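Long-range contacts in cellulosomal scaffoldin anchoring protein C (Acetivibrio cellulolyticus, PDB 4UYP), which carries cohesin domains, the third of which, described here, binds the dockerin of the adaptor scaffoldin ScaB, helping attach cellulosomes to the cell surface: residues S35-F40 against S116-F121; V45-I50 against Y66-G71. One frame throughout, in Å; residues are numbered along the deposited sequence. Where two conformers were deposited one is given.

In the fold
Both contacts lie in the nine-stranded jelly-roll beta-sandwich of the cohesin domain, but at different depths. Contact 1 is largely buried and joins neighbouring antiparallel strands, 33-39 and 109-122, on the face that meets the ScaB dockerin. Contact 2 lies at the surface and brings together strands 45-52 and 62-67, which stand at the two ends of the strand order. Backbone pairing and an arginine-tyrosine stack hold contact 1; in contact 2 no backbone pairs with backbone, and an asparagine amide does that work beside a tyrosine ring. The two meet, with centres about 14 Å apart, where Asn39 and Phe40 reach Gly71 and Phe40 packs on Val45 and Asn68.

Contact 1: residues S35-F40 against S116-F121; sequences SFRTNF and SAYTSF
Arg37 lays its guanidinium flat over one face of the Tyr118 ring, with centres 3.6 Å apart and planes only 11° from parallel. This is a cation-pi stack: NH1 sits over the ring, while CD2 of Tyr118 lies under the guanidinium centre. The arginine chain runs extended from the strand and bends at chi3 (-62°), which turns its flat end over the tyrosine. Stacking uses the faces and leaves the in-plane N-H groups for other partners: NH2 donates to the carbonyl of Val25 of the ScaB dockerin chain, and NH1 forms a salt bridge with the sulfonate of a buffer molecule, probably from the crystallisation liquor. The stack thus belongs to the cohesin-dockerin interface of a type I complex, on the sheet face carrying Ser35 and Ser120. These serines form an antiparallel hydrogen-bonded pair, with Ser35 N to Ser120 O at 2.9 Å and Ser120 N to Ser35 O at 3.0 Å. Around Tyr118 and Thr119 side chains supply the bonds. Ser35 OG, small enough to fold back beside its own backbone (chi1 65°), donates to Tyr118 O at 2.7 Å, from above the carbonyl plane. A water links Ser35 OG to Ser120 OG. Thr119 OG1 takes the nearly straight bond from Arg37 N at 3.0 Å, and itself bonds to Asn115 O. Its methyl CG2 rests 3.7 Å from Phe36 CD1, whose ring packs against Val4 and Ile6.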
# COMPACT_ATOMS: atom_id res chain seq x y z
N SER C 35 12.54 5.41 3.92
CA SER C 35 11.22 5.88 3.39
C SER C 35 10.13 5.20 4.23
O SER C 35 10.30 4.11 4.74
CB SER C 35 11.05 5.55 1.91
OG SER C 35 11.01 4.14 1.72
N PHE C 36 9.05 5.95 4.37
CA PHE C 36 7.95 5.44 5.17
C PHE C 36 6.68 5.82 4.46
O PHE C 36 6.47 7.01 4.16
CB PHE C 36 7.96 6.06 6.60
CG PHE C 36 6.84 5.55 7.47
CD1 PHE C 36 6.98 4.31 7.99
CD2 PHE C 36 5.64 6.28 7.65
CE1 PHE C 36 6.02 3.69 8.72
CE2 PHE C 36 4.60 5.60 8.42
CZ PHE C 36 4.89 4.38 8.91
N ARG C 37 5.82 4.85 4.07
CA ARG C 37 4.55 5.19 3.39
C ARG C 37 3.40 4.59 4.13
O ARG C 37 3.47 3.44 4.58
CB ARG C 37 4.62 4.56 2.01
CG ARG C 37 3.30 4.89 1.28
CD ARG C 37 3.24 4.42 -0.18
NE ARG C 37 4.26 5.08 -0.94
CZ ARG C 37 4.24 5.03 -2.25
NH1 ARG C 37 3.30 4.38 -2.97
NH2 ARG C 37 5.18 5.64 -2.96
N THR C 38 2.37 5.41 4.31
CA THR C 38 1.08 4.99 4.94
C THR C 38 0.02 5.02 3.88
O THR C 38 -0.08 5.96 3.09
CB THR C 38 0.57 6.00 6.03
OG1 THR C 38 0.37 7.28 5.48
CG2 THR C 38 1.62 6.08 7.20
N ASN C 39 -0.88 4.01 3.87
CA ASN C 39 -2.13 4.13 3.11
C ASN C 39 -3.34 4.39 4.01
O ASN C 39 -3.31 4.11 5.19
CB ASN C 39 -2.36 2.79 2.33
CG ASN C 39 -1.29 2.61 1.20
OD1 ASN C 39 -0.32 1.83 1.42
ND2 ASN C 39 -1.42 3.31 0.12
N PHE C 40 -4.31 4.85 3.28
CA PHE C 40 -5.62 5.15 3.92
C PHE C 40 -6.68 5.16 2.82
O PHE C 40 -6.40 5.31 1.63
CB PHE C 40 -5.59 6.56 4.59
CG PHE C 40 -5.17 7.70 3.65
CD1 PHE C 40 -3.74 8.00 3.52
CD2 PHE C 40 -6.11 8.49 2.88
CE1 PHE C 40 -3.35 9.07 2.68
CE2 PHE C 40 -5.68 9.53 2.06
CZ PHE C 40 -4.28 9.82 1.95
N SER C 116 4.68 -2.03 3.36
CA SER C 116 6.03 -2.64 3.41
C SER C 116 6.67 -2.58 2.04
O SER C 116 7.91 -2.72 2.03
CB SER C 116 5.98 -4.05 4.04
OG SER C 116 5.16 -4.72 3.16
N ALA C 117 5.98 -2.40 0.94
CA ALA C 117 6.61 -2.30 -0.37
C ALA C 117 7.35 -0.98 -0.60
O ALA C 117 8.16 -0.83 -1.52
CB ALA C 117 5.62 -2.60 -1.48
N TYR C 118 7.01 0.02 0.21
CA TYR C 118 7.49 1.37 -0.02
C TYR C 118 8.18 1.93 1.26
O TYR C 118 8.55 3.14 1.26
CB TYR C 118 6.32 2.35 -0.43
CG TYR C 118 5.84 2.03 -1.80
CD1 TYR C 118 4.76 1.08 -1.90
CD2 TYR C 118 6.34 2.67 -2.93
CE1 TYR C 118 4.28 0.78 -3.18
CE2 TYR C 118 5.87 2.35 -4.24
CZ TYR C 118 4.77 1.42 -4.26
OH TYR C 118 4.31 1.05 -5.53
N THR C 119 8.38 1.11 2.24
CA THR C 119 8.95 1.50 3.53
C THR C 119 10.20 0.70 3.70
O THR C 119 10.15 -0.55 3.67
CB THR C 119 7.99 1.19 4.65
OG1 THR C 119 6.78 1.98 4.43
CG2 THR C 119 8.50 1.52 6.06
N SER C 120 11.31 1.41 3.97
CA SER C 120 12.60 0.68 4.21
C SER C 120 13.47 1.61 5.02
O SER C 120 13.34 2.83 4.99
CB SER C 120 13.38 0.33 2.94
OG SER C 120 13.92 1.45 2.23
N PHE C 121 14.41 1.03 5.75
CA PHE C 121 15.31 1.74 6.69
C PHE C 121 16.74 1.27 6.49
O PHE C 121 16.94 0.05 6.33
CB PHE C 121 14.93 1.48 8.11
CG PHE C 121 13.59 2.08 8.52
CD1 PHE C 121 12.40 1.45 8.16
CD2 PHE C 121 13.56 3.19 9.27
CE1 PHE C 121 11.19 2.09 8.58
CE2 PHE C 121 12.38 3.78 9.70
CZ PHE C 121 11.20 3.23 9.30
O HOH W 1 12.70 2.63 0.14
O HOH W 2 7.49 5.71 0.19

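Contact 2: residues V45-I50 against Y66-G71; sequences VTVASI and YNNENG. With SO4 (sulfate ion), chain Q.
Asn68 mimics a strand neighbour with its side chain: its amide bonds to both the N-H and the C=O of Val47, as a paired backbone would. OD1 accepts from Val47 N at 2.7 Å, nearly straight at the hydrogen (169°), although the donor is tilted from the amide's carbonyl plane. ND2 donates to Val47 O at 3.0 Å, in the carbonyl plane and on a lone pair. Asparagine suits the place because one short side chain offers both acceptor and donor. The second N-H of ND2 goes to O2 of a sulfate, probably from the crystallisation liquor, at 2.9 Å. Next to this amide, Val47 CG1 sits over one face of the Tyr66 ring, 3.7 Å from its centroid, in a CH-pi contact. The first torsion of Tyr66 (chi1 50°) brings the ring there, setting CG between backbone N and carbonyl carbon. In the jelly-roll sandwich, strands 45-52 and 62-67, at the two ends of the strand order, come together here with no backbone bonds across the contact. A classic beta bulge at Ala48 and Ser49, opposite Asn97, interrupts the regular pairing of 45-52. A water joins Val47 O, Tyr66 OH and the sulfate. Asn67 shapes the turn presenting Asn68: its OD1 accepts from Glu69 N (an Asx turn) and from Asn70 N (an Asx motif), both at 2.9 Å. Gly71 N closes the turn on Asn67 O, at a positive phi (83°).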
# COMPACT_ATOMS: atom_id res chain seq x y z
N VAL C 45 -10.68 9.66 4.80
CA VAL C 45 -9.79 10.71 5.29
C VAL C 45 -8.95 11.16 4.11
O VAL C 45 -8.70 10.43 3.15
CB VAL C 45 -8.85 10.24 6.42
CG1 VAL C 45 -9.71 9.86 7.66
CG2 VAL C 45 -7.94 9.09 6.01
N THR C 46 -8.43 12.36 4.26
CA THR C 46 -7.48 12.90 3.29
C THR C 46 -6.39 13.63 4.11
O THR C 46 -6.60 14.09 5.26
CB THR C 46 -8.06 13.89 2.29
OG1 THR C 46 -8.86 14.90 2.99
CG2 THR C 46 -8.82 13.13 1.26
N VAL C 47 -5.20 13.78 3.55
CA VAL C 47 -4.12 14.48 4.27
C VAL C 47 -4.24 16.00 4.12
O VAL C 47 -4.29 16.52 2.99
CB VAL C 47 -2.74 14.04 3.76
CG1 VAL C 47 -1.59 14.80 4.47
CG2 VAL C 47 -2.54 12.54 3.96
N ALA C 48 -4.35 16.70 5.23
CA ALA C 48 -4.33 18.16 5.26
C ALA C 48 -2.90 18.67 5.23
O ALA C 48 -2.57 19.69 4.56
CB ALA C 48 -5.07 18.71 6.50
N SER C 49 -2.00 18.00 5.98
CA SER C 49 -0.59 18.44 6.04
C SER C 49 0.19 17.35 6.76
O SER C 49 -0.38 16.46 7.46
CB SER C 49 -0.37 19.72 6.83
OG SER C 49 -0.93 19.64 8.14
N ILE C 50 1.53 17.30 6.56
CA ILE C 50 2.42 16.41 7.30
C ILE C 50 3.44 17.28 8.01
O ILE C 50 4.06 18.13 7.32
CB ILE C 50 3.11 15.44 6.32
CG1 ILE C 50 2.04 14.56 5.67
CG2 ILE C 50 4.10 14.54 7.12
CD1 ILE C 50 2.63 13.65 4.60
N TYR C 66 2.03 13.46 -0.65
CA TYR C 66 0.84 12.66 -0.44
C TYR C 66 -0.04 12.78 -1.68
O TYR C 66 0.02 13.76 -2.39
CB TYR C 66 0.09 13.10 0.84
CG TYR C 66 -0.17 14.54 0.97
CD1 TYR C 66 -1.31 15.08 0.41
CD2 TYR C 66 0.69 15.43 1.71
CE1 TYR C 66 -1.62 16.42 0.52
CE2 TYR C 66 0.32 16.81 1.84
CZ TYR C 66 -0.77 17.32 1.23
OH TYR C 66 -1.10 18.67 1.27
N ASN C 67 -0.84 11.74 -1.86
CA ASN C 67 -1.77 11.73 -2.99
C ASN C 67 -3.14 11.36 -2.38
O ASN C 67 -3.38 10.23 -1.98
CB ASN C 67 -1.27 10.67 -4.00
CG ASN C 67 -2.16 10.54 -5.18
OD1 ASN C 67 -3.38 10.78 -5.07
ND2 ASN C 67 -1.59 10.15 -6.37
N ASN C 68 -4.01 12.35 -2.35
CA ASN C 68 -5.33 12.21 -1.71
C ASN C 68 -6.36 11.59 -2.67
O ASN C 68 -7.50 11.33 -2.22
CB ASN C 68 -5.81 13.52 -1.26
CG ASN C 68 -5.16 13.98 0.08
OD1 ASN C 68 -4.89 13.07 0.92
ND2 ASN C 68 -4.97 15.25 0.31
N GLU C 69 -6.02 11.34 -3.89
CA GLU C 69 -6.89 10.57 -4.71
C GLU C 69 -6.62 9.12 -4.61
O GLU C 69 -7.56 8.28 -4.58
CB GLU C 69 -6.78 11.06 -6.18
CG GLU C 69 -7.31 12.46 -6.49
CD GLU C 69 -6.63 13.56 -5.68
OE1 GLU C 69 -5.34 13.64 -5.69
OE2 GLU C 69 -7.37 14.27 -4.94
N ASN C 70 -5.34 8.75 -4.46
CA ASN C 70 -4.95 7.37 -4.40
C ASN C 70 -4.76 6.81 -2.99
O ASN C 70 -4.67 5.63 -2.77
CB ASN C 70 -3.70 7.20 -5.23
CG ASN C 70 -4.02 7.37 -6.74
OD1 ASN C 70 -5.18 7.35 -7.12
ND2 ASN C 70 -3.02 7.59 -7.54
N GLY C 71 -4.76 7.66 -2.02
CA GLY C 71 -4.74 7.10 -0.63
C GLY C 71 -3.37 6.70 -0.06
O GLY C 71 -3.20 5.69 0.58
S SO4 Q . -4.47 18.01 -2.19
O1 SO4 Q . -4.23 18.99 -1.04
O2 SO4 Q . -5.54 16.98 -2.01
O3 SO4 Q . -3.08 17.52 -2.49
O4 SO4 Q . -4.93 18.78 -3.41
O HOH W 3 -4.10 18.86 1.50